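Local coordinates for hypothetical protein (Anabaena variabilis, PDB 2OBN) that is of unknown function but joins a Rossmann-like domain to a P-loop NTPase-like domain, so it probably binds a nucleotide, at residues B[17-22]-B[43-48]; B[81-86]-B[90-95]; B[175-180]-B[228-233]. The protein carries 2 engineered substitutions. All coordinates share one frame; numbering follows the deposited sequence.

Contact 1: residues B[17-22]-B[43-48]; sequences GTTGTI and RNCAGQ
C45 reaches across to two consecutive threonines, and its sulfur carries the whole contact. SG lies 3.9 Å from CB of T18 and 4.0 Å from OG1 of T19, distances of plain van der Waals packing. The thiol gets there because SG stands anti to the carbonyl carbon (chi1 -63°), which turns it out of its own turn and into the bend at 18-19. T19 presents a fork: besides OG1, its methyl CG2 sits 4.1 Å from C45 SG, and with chi1 at 59° both branches face the sulfur from one side. T18 behaves differently. Its OG1 is hydrogen-bonded to the carboxylate of D42, and CB is the atom of its side chain nearest the sulfur. Behind C45 the chain folds into a type II turn closed by Q48 N to C45 O at 3.0 Å, with G47 at positive phi. I53 of helix 50-54 touches T19, C45 and Q48. These are the loops following strands 10-13 and 37-41, neighbours in a parallel sheet of order 3-2-1-4-5-6. An acidic residue just after the second strand, beside the first loop, is an arrangement characteristic of the dinucleotide-binding edge of Rossmann folds, although cofactor binding here remains an inference.

Contact 2: residues B[81-86]-B[90-95]; sequences IAPKGG and DDYWIE
Y92 drives its phenol end into the bend at I81 to P83, and nearly all of the contact is made by that one ring. I81 takes the larger share: its CG1 is 3.3 Å and its CD1 3.4 Å from Y92 OH, and CD1 also lies 3.6 Å from CZ of the ring. With CG1 set between the backbone N and the carbonyl carbon (chi1 48°), the ethyl arm of I81 crosses the hydroxyl end of the ring at a slant. P83 closes in on the hydroxyl too, its CD 3.5 Å from Y92 OH. The amide N of A82 lies 3.7 Å from the same oxygen, but its hydrogen bond probably goes to the backbone O of I22. Beyond P83 the fit gives way quickly. K84, G85 and G86 turn out toward solvent, and neither the K84 nor the D90 side chain could be modelled beyond CB, as expected of mobile groups. D91 is exposed as well, holding a long, weak ion pair with R43, whereas E95, one turn on from Y92, is buried and bonded to H15. An alanine in place of Y92 would probably open a gap beside I81 and P83 and lose the bridge from them to the helix. The loop follows strand 76-79 and leads into helix 92-101, so the tyrosine ties the start of a helix back to its preceding strand-end loop, within a beta-alpha unit of the Rossmann-like fold.

Contact 3: residues B[175-180]-B[228-233]; sequences WAAKLR and ILHIEG
A177 faces the strand through its methyl, CB, which meets H230 and I228 side by side. Reading along helix 166-179 toward its end, W175 comes first; it leaves the helix on the side away from the strand and is exposed, and its carbonyl O receives L179 N at 3.0 Å. A176 is buried but turned to another neighbour, packing on D340 and L343 of helix 340-347. A177 then makes the contact itself. Its CB lies 4.1 Å from NE2 of H230, at the edge of the imidazole and near the ring plane, and 4.2 Å from CG2 of I228. I228 brings that methyl forward because its longer branch is anti to the backbone N (chi1 -176°), leaving CG2 to meet the alanine. The NE2 that A177 touches also has a weak hydrogen bond to the hydroxyl of S184, so the buried nitrogen has a polar partner in an otherwise apolar seam. K178 stretches out, fully extended, with its amine leading away from the strand. L179 is the last helical residue and is exposed. R180 leaves the helix, its guanidinium gripped by salt bridges to D340 and D344. The strand 228-231 lies between strands 184-187 and 153-159 of a parallel sheet; helix 166-179 rests on it through A177, which touches S184 as well, and helix 340-347 flanks the same side, with M347 against I228.

Contacts 1 and 2 belong to the Rossmann-like half and touch one another, the CA of G17 packing on CG2 of I81. Both involve loops at strand ends, in contact 2 also the start of a helix. In contact 1 two of the touching residues are buried and T19 is exposed; in contact 2 I81 and Y92 are buried, A82 and P83 partly exposed. Contact 3 lies in the P-loop half, its centre about 32 Å from that of contact 1, and its touching residues are all buried. The chemistry differs with place: sulfur on threonines and a phenol on aliphatic carbons at the loops, but between helix and sheet an alanine methyl on an isoleucine methyl and an imidazole edge.

Contact 1: residues B[17-22]-B[43-48]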
# COMPACT_ATOMS: atom_id res chain seq x y z
N GLY B 17 -7.81 -18.32 21.08
CA GLY B 17 -8.59 -17.69 20.03
C GLY B 17 -9.99 -18.24 19.78
O GLY B 17 -10.74 -17.63 19.02
N THR B 18 -10.36 -19.38 20.37
CA THR B 18 -11.69 -19.93 20.12
C THR B 18 -12.77 -19.00 20.67
O THR B 18 -13.72 -18.69 19.97
CB THR B 18 -11.90 -21.36 20.67
OG1 THR B 18 -10.82 -22.21 20.27
CG2 THR B 18 -13.22 -21.94 20.14
N THR B 19 -12.61 -18.58 21.92
CA THR B 19 -13.54 -17.65 22.58
C THR B 19 -12.91 -16.28 22.88
O THR B 19 -13.59 -15.40 23.42
CB THR B 19 -14.10 -18.22 23.90
OG1 THR B 19 -13.03 -18.51 24.81
CG2 THR B 19 -14.91 -19.47 23.64
N GLY B 20 -11.64 -16.11 22.55
CA GLY B 20 -10.94 -14.86 22.78
C GLY B 20 -11.03 -13.96 21.57
O GLY B 20 -11.97 -14.08 20.78
N THR B 21 -10.04 -13.08 21.42
CA THR B 21 -9.98 -12.12 20.32
C THR B 21 -8.91 -12.38 19.24
O THR B 21 -9.00 -11.80 18.16
CB THR B 21 -9.73 -10.70 20.88
OG1 THR B 21 -8.54 -10.70 21.66
CG2 THR B 21 -10.90 -10.24 21.76
N ILE B 22 -7.92 -13.23 19.51
CA ILE B 22 -6.80 -13.48 18.57
C ILE B 22 -6.98 -14.60 17.51
O ILE B 22 -6.10 -14.78 16.65
CB ILE B 22 -5.48 -13.75 19.34
CG1 ILE B 22 -5.55 -15.05 20.17
CG2 ILE B 22 -5.14 -12.58 20.22
CD1 ILE B 22 -4.26 -15.43 20.86
N ARG B 43 -6.04 -24.89 24.52
CA ARG B 43 -5.92 -25.30 25.93
C ARG B 43 -6.98 -24.70 26.87
O ARG B 43 -7.29 -25.29 27.89
CB ARG B 43 -4.51 -24.99 26.45
CG ARG B 43 -4.08 -23.54 26.33
CD ARG B 43 -2.70 -23.32 26.92
NE ARG B 43 -2.28 -21.93 26.68
CZ ARG B 43 -1.51 -21.50 25.68
NH1 ARG B 43 -0.98 -22.32 24.77
NH2 ARG B 43 -1.25 -20.20 25.61
N ASN B 44 -7.50 -23.53 26.52
CA ASN B 44 -8.56 -22.89 27.27
C ASN B 44 -9.95 -23.51 27.04
O ASN B 44 -10.86 -23.30 27.84
CB ASN B 44 -8.65 -21.40 26.89
CG ASN B 44 -7.44 -20.60 27.33
OD1 ASN B 44 -6.44 -21.15 27.78
ND2 ASN B 44 -7.53 -19.28 27.20
N CYS B 45 -10.12 -24.27 25.96
CA CYS B 45 -11.42 -24.83 25.58
C CYS B 45 -11.48 -26.36 25.39
O CYS B 45 -12.47 -26.88 24.88
CB CYS B 45 -11.87 -24.16 24.27
SG CYS B 45 -12.13 -22.38 24.46
N ALA B 46 -10.44 -27.07 25.82
CA ALA B 46 -10.38 -28.51 25.63
C ALA B 46 -11.63 -29.23 26.15
O ALA B 46 -12.05 -29.02 27.29
CB ALA B 46 -9.12 -29.08 26.29
N GLY B 47 -12.23 -30.06 25.30
CA GLY B 47 -13.43 -30.82 25.65
C GLY B 47 -14.76 -30.08 25.52
O GLY B 47 -15.82 -30.69 25.70
N GLN B 48 -14.74 -28.79 25.18
CA GLN B 48 -15.98 -28.02 25.04
C GLN B 48 -16.61 -28.14 23.64
O GLN B 48 -15.98 -28.63 22.68
CB GLN B 48 -15.73 -26.55 25.42
CG GLN B 48 -15.36 -26.40 26.88
CD GLN B 48 -15.15 -24.97 27.32
OE1 GLN B 48 -15.74 -24.03 26.77
NE2 GLN B 48 -14.30 -24.78 28.32

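Contact 2: residues B[81-86]-B[90-95]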
# COMPACT_ATOMS: atom_id res chain seq x y z
N ILE B 81 -4.22 -18.39 14.94
CA ILE B 81 -4.10 -17.30 15.92
C ILE B 81 -2.96 -16.37 15.57
O ILE B 81 -2.04 -16.75 14.86
CB ILE B 81 -3.91 -17.79 17.38
CG1 ILE B 81 -2.81 -18.86 17.45
CG2 ILE B 81 -5.24 -18.29 17.94
CD1 ILE B 81 -2.45 -19.34 18.86
N ALA B 82 -3.04 -15.15 16.07
CA ALA B 82 -2.02 -14.16 15.82
C ALA B 82 -1.96 -13.23 17.01
O ALA B 82 -2.99 -12.72 17.46
CB ALA B 82 -2.32 -13.40 14.56
N PRO B 83 -0.74 -12.98 17.55
CA PRO B 83 -0.66 -12.08 18.69
C PRO B 83 -0.93 -10.65 18.26
O PRO B 83 -0.65 -10.31 17.10
CB PRO B 83 0.80 -12.22 19.11
CG PRO B 83 1.51 -12.54 17.85
CD PRO B 83 0.59 -13.46 17.12
N LYS B 84 -1.50 -9.84 19.15
CA LYS B 84 -1.70 -8.41 18.85
C LYS B 84 -0.31 -7.85 18.56
O LYS B 84 0.49 -7.71 19.49
CB LYS B 84 -2.37 -7.66 20.00
N GLY B 85 -0.04 -7.61 17.28
CA GLY B 85 1.25 -7.11 16.75
C GLY B 85 2.50 -7.61 17.45
O GLY B 85 3.31 -6.80 17.91
N GLY B 86 2.70 -8.94 17.49
CA GLY B 86 3.82 -9.52 18.24
C GLY B 86 4.63 -10.65 17.63
O GLY B 86 4.99 -11.60 18.34
N ASP B 90 6.74 -16.84 21.96
CA ASP B 90 7.64 -17.92 22.37
C ASP B 90 6.95 -19.27 22.59
O ASP B 90 7.57 -20.31 22.39
CB ASP B 90 8.41 -17.51 23.64
N ASP B 91 5.68 -19.25 22.98
CA ASP B 91 4.94 -20.50 23.24
C ASP B 91 4.46 -21.25 21.98
O ASP B 91 4.04 -22.40 22.07
CB ASP B 91 3.79 -20.29 24.25
CG ASP B 91 2.75 -19.28 23.77
OD1 ASP B 91 2.91 -18.66 22.71
OD2 ASP B 91 1.75 -19.10 24.50
N TYR B 92 4.54 -20.60 20.82
CA TYR B 92 4.12 -21.23 19.55
C TYR B 92 5.09 -22.31 19.08
O TYR B 92 4.65 -23.35 18.60
CB TYR B 92 4.02 -20.19 18.43
CG TYR B 92 2.80 -19.28 18.40
CD1 TYR B 92 2.15 -18.89 19.57
CD2 TYR B 92 2.36 -18.73 17.19
CE1 TYR B 92 1.05 -18.03 19.53
CE2 TYR B 92 1.28 -17.85 17.14
CZ TYR B 92 0.62 -17.51 18.31
OH TYR B 92 -0.45 -16.64 18.26
N TRP B 93 6.39 -22.06 19.23
CA TRP B 93 7.45 -22.96 18.73
C TRP B 93 7.28 -24.43 19.12
O TRP B 93 7.47 -25.32 18.29
CB TRP B 93 8.84 -22.48 19.16
CG TRP B 93 9.18 -21.12 18.65
CD1 TRP B 93 9.24 -19.97 19.38
CD2 TRP B 93 9.46 -20.75 17.30
NE1 TRP B 93 9.55 -18.91 18.57
CE2 TRP B 93 9.69 -19.36 17.28
CE3 TRP B 93 9.55 -21.46 16.09
CZ2 TRP B 93 10.01 -18.67 16.11
CZ3 TRP B 93 9.86 -20.77 14.93
CH2 TRP B 93 10.08 -19.39 14.95
N ILE B 94 6.96 -24.69 20.38
CA ILE B 94 6.77 -26.06 20.85
C ILE B 94 5.69 -26.77 20.02
O ILE B 94 5.90 -27.90 19.56
CB ILE B 94 6.39 -26.11 22.36
CG1 ILE B 94 7.58 -25.67 23.22
CG2 ILE B 94 5.95 -27.52 22.76
CD1 ILE B 94 7.23 -25.41 24.68
N GLU B 95 4.56 -26.08 19.82
CA GLU B 95 3.44 -26.63 19.06
C GLU B 95 3.81 -26.86 17.59
O GLU B 95 3.46 -27.88 17.01
CB GLU B 95 2.20 -25.73 19.18
CG GLU B 95 1.59 -25.62 20.61
CD GLU B 95 0.96 -26.92 21.14
OE1 GLU B 95 1.64 -27.97 21.19
OE2 GLU B 95 -0.21 -26.89 21.57

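Contact 3: residues B[175-180]-B[228-233]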
# COMPACT_ATOMS: atom_id res chain seq x y z
N TRP B 175 -22.45 -16.66 -3.28
CA TRP B 175 -23.35 -17.81 -3.21
C TRP B 175 -24.74 -17.48 -3.76
O TRP B 175 -25.36 -18.33 -4.40
CB TRP B 175 -23.41 -18.39 -1.80
CG TRP B 175 -22.08 -18.89 -1.33
CD1 TRP B 175 -21.15 -19.56 -2.08
CD2 TRP B 175 -21.54 -18.81 -0.02
NE1 TRP B 175 -20.06 -19.87 -1.32
CE2 TRP B 175 -20.28 -19.44 -0.04
CE3 TRP B 175 -22.01 -18.28 1.19
CZ2 TRP B 175 -19.47 -19.54 1.08
CZ3 TRP B 175 -21.21 -18.39 2.31
CH2 TRP B 175 -19.95 -19.01 2.25
N ALA B 176 -25.21 -16.25 -3.55
CA ALA B 176 -26.52 -15.81 -4.05
C ALA B 176 -26.51 -15.70 -5.57
O ALA B 176 -27.47 -16.12 -6.22
CB ALA B 176 -26.94 -14.48 -3.45
N ALA B 177 -25.45 -15.13 -6.13
CA ALA B 177 -25.32 -15.04 -7.59
C ALA B 177 -25.26 -16.42 -8.24
O ALA B 177 -25.81 -16.63 -9.33
CB ALA B 177 -24.11 -14.24 -7.97
N LYS B 178 -24.56 -17.36 -7.59
CA LYS B 178 -24.44 -18.74 -8.09
C LYS B 178 -25.80 -19.45 -8.06
O LYS B 178 -26.16 -20.19 -8.99
CB LYS B 178 -23.44 -19.54 -7.24
CG LYS B 178 -23.18 -20.94 -7.80
CD LYS B 178 -22.19 -21.76 -6.99
CE LYS B 178 -22.02 -23.14 -7.67
NZ LYS B 178 -21.14 -24.09 -6.94
N LEU B 179 -26.52 -19.24 -6.97
CA LEU B 179 -27.83 -19.86 -6.78
C LEU B 179 -28.80 -19.43 -7.86
O LEU B 179 -29.66 -20.22 -8.30
CB LEU B 179 -28.39 -19.52 -5.38
CG LEU B 179 -29.68 -20.22 -4.96
CD1 LEU B 179 -29.52 -21.72 -4.84
CD2 LEU B 179 -30.14 -19.66 -3.65
N ARG B 180 -28.66 -18.18 -8.29
CA ARG B 180 -29.54 -17.61 -9.30
C ARG B 180 -29.11 -17.81 -10.74
O ARG B 180 -29.74 -17.27 -11.64
CB ARG B 180 -29.86 -16.16 -8.95
CG ARG B 180 -30.78 -16.12 -7.73
CD ARG B 180 -30.89 -14.77 -7.13
NE ARG B 180 -31.39 -13.77 -8.06
CZ ARG B 180 -31.51 -12.48 -7.76
NH1 ARG B 180 -31.17 -12.03 -6.55
NH2 ARG B 180 -31.98 -11.65 -8.67
N ILE B 228 -19.70 -12.22 -13.02
CA ILE B 228 -19.45 -11.38 -11.86
C ILE B 228 -18.27 -11.84 -11.01
O ILE B 228 -18.12 -13.04 -10.72
CB ILE B 228 -20.73 -11.26 -10.99
CG1 ILE B 228 -20.52 -10.29 -9.82
CG2 ILE B 228 -21.21 -12.64 -10.50
CD1 ILE B 228 -21.82 -9.94 -9.04
N LEU B 229 -17.43 -10.88 -10.64
CA LEU B 229 -16.32 -11.11 -9.72
C LEU B 229 -16.64 -10.43 -8.41
O LEU B 229 -17.05 -9.26 -8.40
CB LEU B 229 -15.00 -10.58 -10.29
CG LEU B 229 -14.18 -11.52 -11.19
CD1 LEU B 229 -14.97 -12.08 -12.32
CD2 LEU B 229 -12.97 -10.82 -11.72
N HIS B 230 -16.47 -11.16 -7.31
CA HIS B 230 -16.66 -10.64 -5.95
C HIS B 230 -15.29 -10.51 -5.28
O HIS B 230 -14.74 -11.50 -4.80
CB HIS B 230 -17.54 -11.57 -5.12
CG HIS B 230 -18.85 -11.89 -5.78
ND1 HIS B 230 -20.00 -11.18 -5.54
CD2 HIS B 230 -19.17 -12.83 -6.70
CE1 HIS B 230 -20.98 -11.67 -6.27
NE2 HIS B 230 -20.50 -12.68 -6.99
N ILE B 231 -14.73 -9.31 -5.27
CA ILE B 231 -13.43 -9.08 -4.67
C ILE B 231 -13.55 -8.85 -3.15
O ILE B 231 -14.23 -7.92 -2.69
CB ILE B 231 -12.68 -7.91 -5.35
CG1 ILE B 231 -12.52 -8.12 -6.87
CG2 ILE B 231 -11.28 -7.73 -4.72
CD1 ILE B 231 -13.62 -7.58 -7.75
N GLU B 232 -12.90 -9.72 -2.37
CA GLU B 232 -12.86 -9.61 -0.92
C GLU B 232 -12.26 -8.26 -0.52
O GLU B 232 -11.19 -7.89 -0.98
CB GLU B 232 -12.02 -10.74 -0.31
CG GLU B 232 -11.83 -10.62 1.21
CD GLU B 232 -10.95 -11.69 1.82
OE1 GLU B 232 -10.28 -12.42 1.06
OE2 GLU B 232 -10.89 -11.76 3.07
N GLY B 233 -12.97 -7.52 0.33
CA GLY B 233 -12.46 -6.26 0.82
C GLY B 233 -11.43 -6.44 1.94
O GLY B 233 -11.36 -7.51 2.58